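Local coordinates for protein cephalosporin acylase (Bacillus halodurans, PDB 2NLZ) that is probably an N-terminal nucleophile hydrolase of the gamma-glutamyltranspeptidase family, acting as a cephalosporin acylase that would cleave side-chain amides of cephalosporins, at residues 308-322 / 407-419. The protein carries 1 engineered substitution. Sequence-based numbering, arbitrary orientation.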
loop_
_atom_site.group_PDB
_atom_site.type_symbol
_atom_site.label_atom_id
_atom_site.label_comp_id
_atom_site.label_asym_id
_atom_site.label_seq_id
_atom_site.Cartn_x
_atom_site.Cartn_y
_atom_site.Cartn_z
ATOM N N PHE D 308 1.082 -26.018 -20.770
ATOM C CA PHE D 308 0.576 -25.181 -21.844
ATOM C C PHE D 308 1.209 -25.535 -23.187
ATOM O O PHE D 308 0.535 -25.504 -24.223
ATOM C CB PHE D 308 0.761 -23.694 -21.529
ATOM C CG PHE D 308 -0.419 -22.842 -21.910
ATOM C CD1 PHE D 308 -0.949 -22.882 -23.192
ATOM C CD2 PHE D 308 -0.997 -21.986 -20.978
ATOM C CE1 PHE D 308 -2.048 -22.093 -23.546
ATOM C CE2 PHE D 308 -2.097 -21.184 -21.319
ATOM C CZ PHE D 308 -2.624 -21.246 -22.607
ATOM N N VAL D 309 2.493 -25.884 -23.170
ATOM C CA VAL D 309 3.173 -26.260 -24.408
ATOM C C VAL D 309 2.744 -27.667 -24.845
ATOM O O VAL D 309 2.794 -28.010 -26.032
ATOM C CB VAL D 309 4.701 -26.115 -24.316
ATOM C CG1 VAL D 309 5.284 -25.955 -25.711
ATOM C CG2 VAL D 309 5.053 -24.893 -23.525
ATOM N N ASP D 310 2.290 -28.458 -23.880
ATOM C CA ASP D 310 1.661 -29.734 -24.175
ATOM C C ASP D 310 0.324 -29.525 -24.824
ATOM O O ASP D 310 0.066 -30.072 -25.891
ATOM C CB ASP D 310 1.481 -30.564 -22.913
ATOM C CG ASP D 310 2.722 -31.324 -22.551
ATOM O OD1 ASP D 310 3.615 -31.441 -23.418
ATOM O OD2 ASP D 310 2.810 -31.806 -21.409
ATOM N N GLY D 311 -0.521 -28.726 -24.182
ATOM C CA GLY D 311 -1.854 -28.422 -24.706
ATOM C C GLY D 311 -1.825 -27.803 -26.092
ATOM O O GLY D 311 -2.677 -28.102 -26.926
ATOM N N MET D 312 -0.830 -26.952 -26.343
ATOM C CA MET D 312 -0.690 -26.290 -27.642
ATOM C C MET D 312 -0.207 -27.247 -28.723
ATOM O O MET D 312 -0.501 -27.058 -29.906
ATOM C CB MET D 312 0.238 -25.079 -27.540
ATOM C CG MET D 312 -0.490 -23.758 -27.427
ATOM S SD MET D 312 0.520 -22.582 -26.520
ATOM C CE MET D 312 0.260 -21.076 -27.473
ATOM N N LYS D 313 0.531 -28.271 -28.306
ATOM C CA LYS D 313 1.050 -29.277 -29.221
ATOM C C LYS D 313 -0.045 -30.278 -29.601
ATOM O O LYS D 313 -0.219 -30.601 -30.779
ATOM C CB LYS D 313 2.256 -29.995 -28.588
ATOM C CG LYS D 313 2.850 -31.151 -29.400
ATOM C CD LYS D 313 3.824 -30.681 -30.486
ATOM C CE LYS D 313 4.333 -31.848 -31.351
ATOM N NZ LYS D 313 5.095 -32.882 -30.568
ATOM N N TYR D 314 -0.797 -30.743 -28.607
ATOM C CA TYR D 314 -1.648 -31.912 -28.798
ATOM C C TYR D 314 -3.156 -31.663 -28.921
ATOM O O TYR D 314 -3.843 -32.435 -29.591
ATOM C CB TYR D 314 -1.374 -32.953 -27.700
ATOM C CG TYR D 314 0.070 -33.401 -27.623
ATOM C CD1 TYR D 314 0.656 -34.138 -28.658
ATOM C CD2 TYR D 314 0.851 -33.096 -26.514
ATOM C CE1 TYR D 314 1.991 -34.552 -28.588
ATOM C CE2 TYR D 314 2.182 -33.502 -26.433
ATOM C CZ TYR D 314 2.746 -34.225 -27.471
ATOM O OH TYR D 314 4.060 -34.614 -27.374
ATOM N N VAL D 315 -3.666 -30.610 -28.278
ATOM C CA VAL D 315 -5.120 -30.392 -28.202
ATOM C C VAL D 315 -5.718 -29.804 -29.478
ATOM O O VAL D 315 -5.318 -28.734 -29.941
ATOM C CB VAL D 315 -5.545 -29.570 -26.957
ATOM C CG1 VAL D 315 -7.013 -29.178 -27.030
ATOM C CG2 VAL D 315 -5.283 -30.365 -25.681
ATOM N N THR D 316 -6.665 -30.554 -30.033
ATOM C CA THR D 316 -7.432 -30.184 -31.215
ATOM C C THR D 316 -8.675 -31.087 -31.284
ATOM O O THR D 316 -8.959 -31.822 -30.331
ATOM C CB THR D 316 -6.594 -30.346 -32.494
ATOM O OG1 THR D 316 -7.390 -29.989 -33.629
ATOM C CG2 THR D 316 -6.105 -31.782 -32.645
ATOM N N GLU D 317 -9.412 -31.026 -32.394
ATOM C CA GLU D 317 -10.488 -31.992 -32.675
ATOM C C GLU D 317 -10.060 -33.424 -32.296
ATOM O O GLU D 317 -9.073 -33.931 -32.840
ATOM C CB GLU D 317 -10.873 -31.935 -34.164
ATOM C CG GLU D 317 -11.843 -33.016 -34.628
ATOM C CD GLU D 317 -13.282 -32.683 -34.302
ATOM O OE1 GLU D 317 -13.912 -33.452 -33.542
ATOM O OE2 GLU D 317 -13.780 -31.647 -34.794
ATOM N N PRO D 318 -10.797 -34.071 -31.362
ATOM C CA PRO D 318 -10.444 -35.369 -30.758
ATOM C C PRO D 318 -9.915 -36.418 -31.738
ATOM O O PRO D 318 -8.967 -37.132 -31.413
ATOM C CB PRO D 318 -11.765 -35.834 -30.151
ATOM C CG PRO D 318 -12.432 -34.571 -29.756
ATOM C CD PRO D 318 -12.064 -33.552 -30.813
ATOM N N SER D 319 -10.515 -36.484 -32.924
ATOM C CA SER D 319 -10.140 -37.457 -33.949
ATOM C C SER D 319 -8.747 -37.202 -34.529
ATOM O O SER D 319 -8.039 -38.144 -34.878
ATOM C CB SER D 319 -11.181 -37.461 -35.067
ATOM O OG SER D 319 -12.495 -37.460 -34.544
ATOM N N ASP D 320 -8.357 -35.931 -34.619
ATOM C CA ASP D 320 -7.054 -35.554 -35.169
ATOM C C ASP D 320 -5.967 -35.480 -34.099
ATOM O O ASP D 320 -4.830 -35.113 -34.408
ATOM C CB ASP D 320 -7.134 -34.215 -35.922
ATOM C CG ASP D 320 -7.846 -34.328 -37.269
ATOM O OD1 ASP D 320 -7.239 -33.969 -38.298
ATOM O OD2 ASP D 320 -9.012 -34.767 -37.304
ATOM N N MET D 321 -6.309 -35.829 -32.856
ATOM C CA MET D 321 -5.351 -35.775 -31.739
ATOM C C MET D 321 -4.344 -36.920 -31.779
ATOM O O MET D 321 -4.710 -38.078 -31.984
ATOM C CB MET D 321 -6.064 -35.737 -30.384
ATOM C CG MET D 321 -6.570 -34.352 -30.000
ATOM S SD MET D 321 -7.283 -34.240 -28.351
ATOM C CE MET D 321 -5.913 -34.783 -27.322
ATOM N N SER D 322 -3.074 -36.576 -31.575
ATOM C CA SER D 322 -1.973 -37.530 -31.684
ATOM C C SER D 322 -1.836 -38.415 -30.441
ATOM O O SER D 322 -1.598 -39.611 -30.560
ATOM C CB SER D 322 -0.666 -36.792 -31.965
ATOM O OG SER D 322 0.350 -37.675 -32.394
ATOM N N HIS D 407 1.346 -30.440 -37.730
ATOM C CA HIS D 407 0.748 -30.102 -36.438
ATOM C C HIS D 407 -0.628 -30.732 -36.358
ATOM O O HIS D 407 -1.349 -30.757 -37.348
ATOM C CB HIS D 407 0.636 -28.587 -36.258
ATOM C CG HIS D 407 0.428 -28.163 -34.837
ATOM N ND1 HIS D 407 1.419 -27.570 -34.086
ATOM C CD2 HIS D 407 -0.652 -28.255 -34.027
ATOM C CE1 HIS D 407 0.956 -27.312 -32.876
ATOM N NE2 HIS D 407 -0.298 -27.721 -32.814
ATOM N N ASP D 408 -0.989 -31.231 -35.181
ATOM C CA ASP D 408 -2.280 -31.883 -34.973
ATOM C C ASP D 408 -3.489 -30.960 -35.193
ATOM O O ASP D 408 -4.543 -31.414 -35.639
ATOM C CB ASP D 408 -2.344 -32.497 -33.576
ATOM C CG ASP D 408 -1.274 -33.560 -33.342
ATOM O OD1 ASP D 408 -0.816 -34.208 -34.306
ATOM O OD2 ASP D 408 -0.892 -33.751 -32.171
ATOM N N ASN D 409 -3.336 -29.676 -34.875
ATOM C CA ASN D 409 -4.378 -28.670 -35.104
ATOM C C ASN D 409 -4.246 -27.993 -36.481
ATOM O O ASN D 409 -4.490 -26.789 -36.632
ATOM C CB ASN D 409 -4.371 -27.626 -33.975
ATOM C CG ASN D 409 -5.610 -26.764 -33.971
ATOM O OD1 ASN D 409 -6.710 -27.252 -33.729
ATOM N ND2 ASN D 409 -5.439 -25.472 -34.259
ATOM N N ALA D 410 -3.850 -28.776 -37.483
ATOM C CA ALA D 410 -3.763 -28.285 -38.853
ATOM C C ALA D 410 -5.157 -28.035 -39.421
ATOM O O ALA D 410 -6.104 -28.754 -39.094
ATOM C CB ALA D 410 -3.012 -29.270 -39.714
ATOM N N LEU D 411 -5.278 -27.012 -40.262
ATOM C CA LEU D 411 -6.556 -26.675 -40.884
ATOM C C LEU D 411 -7.033 -27.795 -41.790
ATOM O O LEU D 411 -6.321 -28.229 -42.694
ATOM C CB LEU D 411 -6.451 -25.370 -41.673
ATOM C CG LEU D 411 -7.603 -24.932 -42.579
ATOM C CD1 LEU D 411 -8.892 -24.734 -41.808
ATOM C CD2 LEU D 411 -7.224 -23.647 -43.296
ATOM N N LYS D 412 -8.245 -28.257 -41.521
ATOM C CA LYS D 412 -8.895 -29.285 -42.308
ATOM C C LYS D 412 -10.344 -28.841 -42.489
ATOM O O LYS D 412 -10.906 -28.205 -41.596
ATOM C CB LYS D 412 -8.843 -30.615 -41.557
ATOM C CG LYS D 412 -8.531 -31.832 -42.412
ATOM C CD LYS D 412 -7.047 -32.185 -42.362
ATOM C CE LYS D 412 -6.798 -33.561 -42.957
ATOM N NZ LYS D 412 -5.441 -34.067 -42.638
ATOM N N PRO D 413 -10.950 -29.136 -43.653
ATOM C CA PRO D 413 -12.362 -28.809 -43.837
ATOM C C PRO D 413 -13.232 -29.610 -42.886
ATOM O O PRO D 413 -13.004 -30.803 -42.714
ATOM C CB PRO D 413 -12.638 -29.232 -45.284
ATOM C CG PRO D 413 -11.562 -30.198 -45.627
ATOM C CD PRO D 413 -10.364 -29.748 -44.858
ATOM N N GLY D 414 -14.192 -28.944 -42.248
ATOM C CA GLY D 414 -15.139 -29.610 -41.358
ATOM C C GLY D 414 -14.565 -30.001 -40.017
ATOM O O GLY D 414 -15.156 -30.788 -39.287
ATOM N N LYS D 415 -13.404 -29.448 -39.696
ATOM C CA LYS D 415 -12.740 -29.712 -38.431
ATOM C C LYS D 415 -12.937 -28.502 -37.523
ATOM O O LYS D 415 -12.957 -27.373 -38.004
ATOM C CB LYS D 415 -11.256 -29.952 -38.695
ATOM C CG LYS D 415 -10.383 -30.112 -37.461
ATOM C CD LYS D 415 -8.913 -30.136 -37.851
ATOM C CE LYS D 415 -8.049 -30.639 -36.721
ATOM N NZ LYS D 415 -6.618 -30.550 -37.051
ATOM N N ARG D 416 -13.107 -28.715 -36.223
ATOM C CA ARG D 416 -13.111 -27.574 -35.306
ATOM C C ARG D 416 -11.779 -27.459 -34.563
ATOM O O ARG D 416 -11.151 -28.473 -34.234
ATOM C CB ARG D 416 -14.313 -27.605 -34.361
ATOM C CG ARG D 416 -14.472 -28.903 -33.648
ATOM C CD ARG D 416 -15.891 -29.413 -33.736
ATOM N NE ARG D 416 -15.954 -30.771 -33.205
ATOM C CZ ARG D 416 -16.678 -31.130 -32.149
ATOM N NH1 ARG D 416 -17.426 -30.232 -31.514
ATOM N NH2 ARG D 416 -16.663 -32.387 -31.733
ATOM N N THR D 417 -11.350 -26.219 -34.328
ATOM C CA THR D 417 -9.991 -25.946 -33.855
ATOM C C THR D 417 -9.831 -25.943 -32.338
ATOM O O THR D 417 -10.819 -25.885 -31.595
ATOM C CB THR D 417 -9.481 -24.586 -34.368
ATOM O OG1 THR D 417 -8.179 -24.339 -33.833
ATOM C CG2 THR D 417 -10.429 -23.466 -33.959
ATOM N N TYR D 418 -8.569 -26.024 -31.910
ATOM C CA TYR D 418 -8.133 -25.652 -30.575
ATOM C C TYR D 418 -8.875 -24.385 -30.180
ATOM O O TYR D 418 -8.779 -23.358 -30.863
ATOM C CB TYR D 418 -6.621 -25.402 -30.600
ATOM C CG TYR D 418 -5.981 -25.003 -29.287
ATOM C CD1 TYR D 418 -5.931 -23.674 -28.889
ATOM C CD2 TYR D 418 -5.388 -25.954 -28.462
ATOM C CE1 TYR D 418 -5.340 -23.305 -27.689
ATOM C CE2 TYR D 418 -4.789 -25.598 -27.262
ATOM C CZ TYR D 418 -4.769 -24.270 -26.882
ATOM O OH TYR D 418 -4.174 -23.909 -25.697
ATOM N N HIS D 419 -9.620 -24.469 -29.080
ATOM C CA HIS D 419 -10.514 -23.392 -28.652
ATOM C C HIS D 419 -10.080 -22.849 -27.299
ATOM O O HIS D 419 -9.803 -23.619 -26.390
ATOM C CB HIS D 419 -11.951 -23.911 -28.570
ATOM C CG HIS D 419 -12.964 -22.965 -29.127
ATOM N ND1 HIS D 419 -13.417 -21.866 -28.429
ATOM C CD2 HIS D 419 -13.615 -22.952 -30.311
ATOM C CE1 HIS D 419 -14.305 -21.219 -29.160
ATOM N NE2 HIS D 419 -14.443 -21.855 -30.309
#
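Glu317 and Arg416 form the shorter of two salt bridges in this contact, and it is lopsided: Arg416 NE lies 2.8 Å from Glu317 OE2, meeting it on the syn side, while NE and NH2 reach OE1 only through weak bonds. The carboxylate and guanidinium planes stand 35° apart. A bend in the Glu317 chain (chi2 81°) brings OE2 close enough to accept a further weak bond from the backbone N of Arg416, and Arg90 adds a long, weak ion pair to the same oxygen. Asp320 OD1 and Lys415 NZ make a long salt bridge at 3.7 Å. The extended Lys415 chain passes across Thr316 and ends on its own loop, where NZ bonds to Asp408 O and Ala410 O and so ties the loop back on itself.

Among the neutral hydrogen bonds, Thr316 OG1 donates to a lone pair of Asn409 OD1 (2.8 Å). The same oxygen takes Tyr418 N from above the amide plane, and Asn409 ND2 bonds to Thr417 OG1, so both ends of the buried amide are held. His407 NE2 donates to Met312 O (3.0 Å) in the ring plane, though the N-H is bent at 132°.

Apolar packing centres on Tyr418, whose CD2 touches Val315 CG1 (3.9 Å) and whose CZ meets Met312 CG. The carbonyl oxygens of Gly311 and Val315 lie at its ring edge. The Asp408 side chain rests against Ser322 and Thr316 CG2.

This is structural packing of the C-terminal end of helix 294-314 against a loop with tight turns at 407-410 (type I) and 412-415 (type II), leading to strand 424-428. Helix 274-283 packs on Phe308 and Val315, helix 444-457 also touches Phe308, and helix 97-101 meets Ala410 and Leu411.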